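Local coordinates for protein proteasome accessory factor B/C (PafBC) (Paenarthrobacter aurescens, PDB 6SJ9) that acts as a transcriptional regulator of the bacterial DNA damage response, probably binding DNA through winged helix-turn-helix domains and sensing a signal through its WYL domains, at residues 164-168 against 205-209; 354-358 against 370-374; 503-507 against 519-524. All blocks are in the same frame, centred on the assembly; numbering follows the deposited sequence.

Overall arrangement
The three contacts follow one another along the chain without touching: the nearest atoms of contacts 1 and 2 are about 19 Å apart, those of contacts 2 and 3 about 25 Å. Contacts 1 and 3 fall in the two WYL domains, their centres about 55 Å apart, on opposite sides of the chain's centre. Both are largely buried, yet contact 1 joins strands that cross almost at right angles through an aromatic cluster, whereas contact 3 pairs neighbouring strands of a hairpin by backbone bonds and charged side chains. Contact 2, only partly buried, joins two helices of the PafC helix-turn-helix domain mainly through apolar side chains, with one glutamine amide at a ring edge.

Contact 1: residues 164-168 against 205-209; sequences RFGYQ and RVFRL
Phe165 directs its ring at Phe207, and CZ lies 3.8 Å from CG of Phe207, over the middle of that ring. With centroids 5.2 Å apart and planes at 87°, the pair is a T-shaped stack in which Phe165 gives the edge. Two residues on, Tyr167 offers a face instead: CD1 of Phe207 sits 3.7 Å above the plane of the tyrosine ring, near its centre, and the planes are again almost perpendicular. Phe207 thus receives one edge on its face and gives its own edge to the next ring. Tyr167 has CG anti to the backbone N (chi1 -165°), and the ring reaches along to the backbone beyond Phe207, where OH accepts a bond from Arg208 N at 2.9 Å. The strand axes, 86° apart and 8.6 Å at closest, are too far for backbone pairing, consistent with a strongly curled sheet such as the Sm-like fold of WYL domains. Arg178 and Val180 of strand 175-188 also pack on Phe207. The chemistry is therefore that of a buried aromatic cluster, tied at one end to the crossing strand where the phenol oxygen accepts a bond from the backbone amide of Arg208.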
# COMPACT_ATOMS: atom_id res chain seq x y z
N ARG A 164 -10.17 -14.36 -24.91
CA ARG A 164 -9.02 -14.41 -25.81
C ARG A 164 -8.08 -13.25 -25.50
O ARG A 164 -8.51 -12.18 -25.05
CB ARG A 164 -9.49 -14.45 -27.28
CG ARG A 164 -9.10 -13.31 -28.20
CD ARG A 164 -10.12 -13.19 -29.34
NE ARG A 164 -10.55 -14.51 -29.75
CZ ARG A 164 -11.73 -14.79 -30.32
NH1 ARG A 164 -12.64 -13.84 -30.57
NH2 ARG A 164 -12.03 -16.07 -30.62
N PHE A 165 -6.79 -13.49 -25.69
CA PHE A 165 -5.78 -12.48 -25.39
C PHE A 165 -4.47 -12.85 -26.06
O PHE A 165 -4.21 -14.02 -26.37
CB PHE A 165 -5.49 -12.29 -23.89
CG PHE A 165 -5.18 -13.56 -23.18
CD1 PHE A 165 -3.85 -14.00 -23.06
CD2 PHE A 165 -6.21 -14.37 -22.70
CE1 PHE A 165 -3.58 -15.23 -22.42
CE2 PHE A 165 -5.94 -15.56 -22.06
CZ PHE A 165 -4.65 -16.02 -21.94
N GLY A 166 -3.67 -11.81 -26.31
CA GLY A 166 -2.32 -12.02 -26.81
C GLY A 166 -1.41 -12.52 -25.70
O GLY A 166 -1.42 -12.02 -24.58
N TYR A 167 -0.61 -13.53 -26.01
CA TYR A 167 0.26 -14.13 -25.01
C TYR A 167 1.65 -14.36 -25.59
O TYR A 167 1.79 -15.03 -26.62
CB TYR A 167 -0.27 -15.44 -24.47
CG TYR A 167 0.46 -15.80 -23.22
CD1 TYR A 167 0.29 -15.02 -22.09
CD2 TYR A 167 1.29 -16.89 -23.16
CE1 TYR A 167 0.93 -15.31 -20.92
CE2 TYR A 167 1.98 -17.20 -21.97
CZ TYR A 167 1.79 -16.39 -20.86
OH TYR A 167 2.42 -16.64 -19.68
N GLN A 168 2.67 -13.84 -24.92
CA GLN A 168 4.04 -14.08 -25.37
C GLN A 168 4.52 -15.42 -24.83
O GLN A 168 4.90 -15.55 -23.65
CB GLN A 168 4.95 -12.93 -24.95
CG GLN A 168 6.22 -12.95 -25.76
CD GLN A 168 6.63 -11.57 -26.20
OE1 GLN A 168 6.55 -11.24 -27.39
NE2 GLN A 168 7.06 -10.74 -25.25
N ARG A 205 -3.71 -24.77 -18.92
CA ARG A 205 -2.50 -23.97 -19.08
C ARG A 205 -2.52 -22.85 -18.06
O ARG A 205 -3.59 -22.43 -17.59
CB ARG A 205 -2.35 -23.35 -20.48
CG ARG A 205 -2.07 -24.34 -21.61
CD ARG A 205 -0.60 -24.74 -21.53
NE ARG A 205 -0.18 -25.65 -22.59
CZ ARG A 205 -0.63 -26.89 -22.75
NH1 ARG A 205 -1.54 -27.37 -21.90
NH2 ARG A 205 -0.14 -27.68 -23.73
N VAL A 206 -1.32 -22.43 -17.67
CA VAL A 206 -1.12 -21.33 -16.75
C VAL A 206 -0.46 -20.18 -17.50
O VAL A 206 0.49 -20.38 -18.26
CB VAL A 206 -0.29 -21.77 -15.54
CG1 VAL A 206 -0.36 -20.68 -14.49
CG2 VAL A 206 -0.80 -23.08 -15.00
N PHE A 207 -1.03 -19.00 -17.34
CA PHE A 207 -0.58 -17.79 -18.01
C PHE A 207 -0.16 -16.76 -16.97
O PHE A 207 -0.95 -16.42 -16.09
CB PHE A 207 -1.75 -17.24 -18.85
CG PHE A 207 -2.27 -18.22 -19.87
CD1 PHE A 207 -1.62 -18.39 -21.09
CD2 PHE A 207 -3.35 -19.02 -19.57
CE1 PHE A 207 -2.09 -19.30 -22.03
CE2 PHE A 207 -3.86 -19.91 -20.51
CZ PHE A 207 -3.23 -20.06 -21.73
N ARG A 208 1.06 -16.23 -17.10
CA ARG A 208 1.46 -15.10 -16.27
C ARG A 208 0.83 -13.81 -16.78
O ARG A 208 0.90 -13.52 -17.97
CB ARG A 208 2.97 -14.94 -16.20
CG ARG A 208 3.78 -16.19 -16.01
CD ARG A 208 5.30 -15.82 -15.99
NE ARG A 208 5.48 -14.68 -15.08
CZ ARG A 208 5.84 -14.76 -13.80
NH1 ARG A 208 5.97 -13.65 -13.07
NH2 ARG A 208 6.04 -15.95 -13.25
N LEU A 209 0.13 -13.08 -15.92
CA LEU A 209 -0.54 -11.85 -16.37
C LEU A 209 0.44 -10.88 -17.00
O LEU A 209 0.15 -10.26 -18.04
CB LEU A 209 -1.29 -11.19 -15.21
CG LEU A 209 -2.79 -11.39 -15.06
CD1 LEU A 209 -3.09 -12.84 -14.93
CD2 LEU A 209 -3.35 -10.66 -13.82

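Contact 2: residues 354-358 against 370-374; sequences QLVPF and VADHF
Phe358 and Val370 make a CH-pi contact in which the CG2 methyl of the valine lies over one face of the ring, 4.0 Å from its centroid and 24° off the normal. The methyl is offset toward the rim, and its nearest carbon is CD1 of Phe358 at 3.7 Å. The turn of Val370 about its CA-CB bond divides its two methyls between partners: CG2 serves the phenylalanine, while CG1 faces CD2 of Leu355 at 4.2 Å.

The other apolar contacts converge on Phe374. CD2 of Leu355 comes within 3.9 Å of CE2 of Phe374, so this one methyl bridges Val370 and the aromatic ring. The ring of Phe358 adds a looser approach, with its CE2 4.2 Å from CE2 of Phe374.

A polar group meets the Phe374 ring at its edge. OE1 of Gln354 lies near the ring plane, 3.3 Å from CE1, with amide and ring planes 29° apart; the carbonyl oxygen therefore faces the ring's C-H rim rather than its pi cloud. An alanine at Phe374 would remove this rim and is likely to open a gap beside Leu355 CD2 and leave the Gln354 amide freer to turn.

The axes of the two segments run at 147° and approach no closer than 12.3 Å, a spacing that large side chains must span. Leu381 of helix 378-389 packs on both Leu355 and Val370, and Leu385 also meets Leu355. Leu365 of strand 365-366 touches Phe358 and Val370, so the contact joins helices 346-360 and 367-374 within a three-helix arrangement consistent with the helix-turn-helix domain.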
# COMPACT_ATOMS: atom_id res chain seq x y z
N GLN A 354 -12.18 -7.11 8.32
CA GLN A 354 -13.13 -8.17 8.61
C GLN A 354 -13.25 -9.16 7.46
O GLN A 354 -13.89 -10.20 7.62
CB GLN A 354 -14.51 -7.56 8.92
CG GLN A 354 -14.56 -6.94 10.29
CD GLN A 354 -15.73 -5.99 10.45
OE1 GLN A 354 -16.77 -6.14 9.82
NE2 GLN A 354 -15.51 -4.92 11.22
N LEU A 355 -12.69 -8.83 6.30
CA LEU A 355 -12.61 -9.82 5.24
C LEU A 355 -11.53 -10.86 5.57
O LEU A 355 -11.64 -12.01 5.13
CB LEU A 355 -12.30 -9.16 3.90
CG LEU A 355 -13.28 -8.10 3.43
CD1 LEU A 355 -12.90 -7.63 2.00
CD2 LEU A 355 -14.68 -8.68 3.41
N VAL A 356 -10.51 -10.47 6.34
CA VAL A 356 -9.36 -11.37 6.55
C VAL A 356 -9.79 -12.73 7.11
O VAL A 356 -9.39 -13.75 6.54
CB VAL A 356 -8.29 -10.66 7.41
CG1 VAL A 356 -7.11 -11.63 7.73
CG2 VAL A 356 -7.80 -9.42 6.70
N PRO A 357 -10.63 -12.82 8.16
CA PRO A 357 -11.02 -14.17 8.66
C PRO A 357 -11.72 -15.03 7.62
O PRO A 357 -11.57 -16.26 7.66
CB PRO A 357 -11.94 -13.86 9.86
CG PRO A 357 -11.47 -12.53 10.36
CD PRO A 357 -11.08 -11.74 9.06
N PHE A 358 -12.50 -14.44 6.70
CA PHE A 358 -13.09 -15.23 5.61
C PHE A 358 -12.03 -15.76 4.67
O PHE A 358 -12.05 -16.94 4.31
CB PHE A 358 -14.07 -14.38 4.80
CG PHE A 358 -15.28 -13.98 5.55
CD1 PHE A 358 -16.36 -14.88 5.68
CD2 PHE A 358 -15.34 -12.75 6.16
CE1 PHE A 358 -17.50 -14.53 6.38
CE2 PHE A 358 -16.45 -12.39 6.87
CZ PHE A 358 -17.55 -13.28 7.00
N VAL A 370 -20.75 -13.13 1.10
CA VAL A 370 -20.15 -12.19 2.02
C VAL A 370 -20.56 -10.76 1.68
O VAL A 370 -20.78 -9.95 2.58
CB VAL A 370 -18.62 -12.39 2.03
CG1 VAL A 370 -17.92 -11.24 2.73
CG2 VAL A 370 -18.29 -13.70 2.80
N ALA A 371 -20.73 -10.44 0.40
CA ALA A 371 -21.25 -9.12 0.06
C ALA A 371 -22.65 -8.90 0.67
O ALA A 371 -22.89 -7.86 1.31
CB ALA A 371 -21.30 -8.95 -1.45
N ASP A 372 -23.53 -9.90 0.56
CA ASP A 372 -24.87 -9.80 1.16
C ASP A 372 -24.78 -9.57 2.66
O ASP A 372 -25.50 -8.74 3.21
CB ASP A 372 -25.66 -11.08 0.94
CG ASP A 372 -26.01 -11.33 -0.49
OD1 ASP A 372 -25.86 -10.43 -1.35
OD2 ASP A 372 -26.43 -12.45 -0.77
N HIS A 373 -23.90 -10.31 3.33
CA HIS A 373 -23.71 -10.17 4.76
C HIS A 373 -23.30 -8.74 5.14
O HIS A 373 -23.76 -8.19 6.14
CB HIS A 373 -22.67 -11.17 5.23
CG HIS A 373 -22.22 -10.95 6.64
ND1 HIS A 373 -22.98 -11.30 7.73
CD2 HIS A 373 -21.09 -10.39 7.13
CE1 HIS A 373 -22.34 -10.97 8.84
NE2 HIS A 373 -21.18 -10.42 8.50
N PHE A 374 -22.40 -8.13 4.36
CA PHE A 374 -22.03 -6.75 4.64
C PHE A 374 -23.00 -5.72 4.03
O PHE A 374 -22.84 -4.52 4.26
CB PHE A 374 -20.59 -6.46 4.14
CG PHE A 374 -19.55 -7.04 5.02
CD1 PHE A 374 -19.24 -6.46 6.24
CD2 PHE A 374 -18.89 -8.17 4.66
CE1 PHE A 374 -18.31 -7.01 7.07
CE2 PHE A 374 -17.96 -8.72 5.48
CZ PHE A 374 -17.66 -8.14 6.70

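Contact 3: residues 503-507 against 519-524; sequences RQLRL and ERDVDP
Leu505 and Val522 form an antiparallel hydrogen-bonded pair, with Leu505 N to Val522 O at 2.9 Å and Val522 N to Leu505 O at 2.8 Å. Leu507 and Arg520 make the next; Arg506 and Asp521 form the non-hydrogen-bonded pair between them.

Apolar contacts dominate the face carrying Leu505, Leu507, Val522 and Arg520. CD1 of Leu505 meets CG of Pro524 at 3.9 Å, and Ala498 packs on both residues. The aliphatic part of Arg520 runs beside Leu507 CD2, its charge met by Glu583.

On the other face, Arg506, Glu519 and Asp521 form a salt-bridge network of weak hydrogen bonds. Arg506 NH2 reaches Glu519 OE1 at 2.8 Å (141°), guanidinium and carboxylate planes 43° apart; NH1 meets Asp521 OD1 at a longer 3.4 Å. A bend at chi2 (65°) brings the guanidinium back across the partner strand. Nearby, Gln504 NE2 donates to the syn side of Asp523 OD1 at 2.9 Å, while Asn560 binds Gln504 OE1 and Ser565 binds Asp523 OD2.

This WYL hairpin thus separates a largely apolar face, packed by helix 489-501 and strand 554-560 and carrying Arg520, from a polar one, where Arg506 probably eases repulsion between Glu519 and Asp521, Glu519 having Arg508 as second partner.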
# COMPACT_ATOMS: atom_id res chain seq x y z
N ARG A 503 -15.61 24.07 19.82
CA ARG A 503 -15.48 25.41 19.20
C ARG A 503 -14.97 25.33 17.77
O ARG A 503 -13.95 24.68 17.48
CB ARG A 503 -14.50 26.33 19.97
CG ARG A 503 -14.82 26.48 21.46
CD ARG A 503 -13.86 27.46 22.16
NE ARG A 503 -14.16 27.39 23.58
CZ ARG A 503 -15.17 28.04 24.18
NH1 ARG A 503 -15.98 28.87 23.49
NH2 ARG A 503 -15.39 27.82 25.47
N GLN A 504 -15.58 26.14 16.92
CA GLN A 504 -15.07 26.35 15.58
C GLN A 504 -13.81 27.23 15.62
O GLN A 504 -13.63 28.08 16.51
CB GLN A 504 -16.15 27.01 14.73
CG GLN A 504 -16.26 26.45 13.39
CD GLN A 504 -17.36 27.06 12.56
OE1 GLN A 504 -17.37 28.24 12.32
NE2 GLN A 504 -18.31 26.24 12.13
N LEU A 505 -12.93 27.04 14.64
CA LEU A 505 -11.69 27.80 14.55
C LEU A 505 -11.61 28.51 13.21
O LEU A 505 -11.97 27.96 12.17
CB LEU A 505 -10.45 26.89 14.71
CG LEU A 505 -10.27 26.27 16.11
CD1 LEU A 505 -9.14 25.26 16.16
CD2 LEU A 505 -9.87 27.40 17.10
N ARG A 506 -11.10 29.72 13.25
CA ARG A 506 -10.63 30.41 12.07
C ARG A 506 -9.17 30.02 11.86
O ARG A 506 -8.33 30.35 12.70
CB ARG A 506 -10.70 31.92 12.24
CG ARG A 506 -10.36 32.72 10.97
CD ARG A 506 -11.38 32.48 9.89
NE ARG A 506 -11.29 33.46 8.79
CZ ARG A 506 -11.98 33.35 7.66
NH1 ARG A 506 -12.80 32.31 7.50
NH2 ARG A 506 -11.84 34.27 6.71
N LEU A 507 -8.87 29.39 10.73
CA LEU A 507 -7.55 28.87 10.42
C LEU A 507 -6.96 29.67 9.27
O LEU A 507 -7.62 29.91 8.24
CB LEU A 507 -7.64 27.38 10.03
CG LEU A 507 -6.43 26.85 9.28
CD1 LEU A 507 -5.17 26.81 10.21
CD2 LEU A 507 -6.83 25.46 8.71
N GLU A 519 -7.43 31.25 4.21
CA GLU A 519 -8.17 31.57 5.42
C GLU A 519 -9.50 30.84 5.37
O GLU A 519 -10.22 30.93 4.37
CB GLU A 519 -8.37 33.09 5.54
CG GLU A 519 -8.66 33.58 6.97
CD GLU A 519 -8.94 35.12 7.11
OE1 GLU A 519 -9.57 35.77 6.20
OE2 GLU A 519 -8.47 35.68 8.14
N ARG A 520 -9.84 30.14 6.45
CA ARG A 520 -11.03 29.31 6.42
C ARG A 520 -11.48 28.98 7.83
O ARG A 520 -10.65 28.87 8.74
CB ARG A 520 -10.76 28.02 5.67
CG ARG A 520 -9.51 27.34 6.24
CD ARG A 520 -9.28 26.11 5.45
NE ARG A 520 -8.23 26.25 4.51
CZ ARG A 520 -7.97 25.38 3.54
NH1 ARG A 520 -6.92 25.59 2.80
NH2 ARG A 520 -8.75 24.33 3.29
N ASP A 521 -12.79 28.80 7.97
CA ASP A 521 -13.42 28.30 9.19
C ASP A 521 -13.41 26.79 9.17
O ASP A 521 -13.77 26.19 8.15
CB ASP A 521 -14.88 28.80 9.29
CG ASP A 521 -14.94 30.33 9.56
OD1 ASP A 521 -14.09 30.89 10.30
OD2 ASP A 521 -15.82 30.95 8.98
N VAL A 522 -12.96 26.16 10.26
CA VAL A 522 -12.92 24.70 10.36
C VAL A 522 -13.51 24.23 11.69
O VAL A 522 -13.40 24.89 12.72
CB VAL A 522 -11.49 24.14 10.20
CG1 VAL A 522 -10.90 24.70 9.00
CG2 VAL A 522 -10.60 24.51 11.39
N ASP A 523 -14.13 23.04 11.64
CA ASP A 523 -14.55 22.32 12.83
C ASP A 523 -13.43 21.34 13.12
O ASP A 523 -13.32 20.32 12.42
CB ASP A 523 -15.87 21.56 12.61
CG ASP A 523 -17.04 22.48 12.22
OD1 ASP A 523 -17.16 23.61 12.74
OD2 ASP A 523 -17.89 22.00 11.43
N PRO A 524 -12.59 21.59 14.11
CA PRO A 524 -11.53 20.62 14.45
C PRO A 524 -12.14 19.33 14.97
O PRO A 524 -13.05 19.33 15.79
CB PRO A 524 -10.71 21.33 15.53
CG PRO A 524 -11.66 22.30 16.13
CD PRO A 524 -12.56 22.78 14.99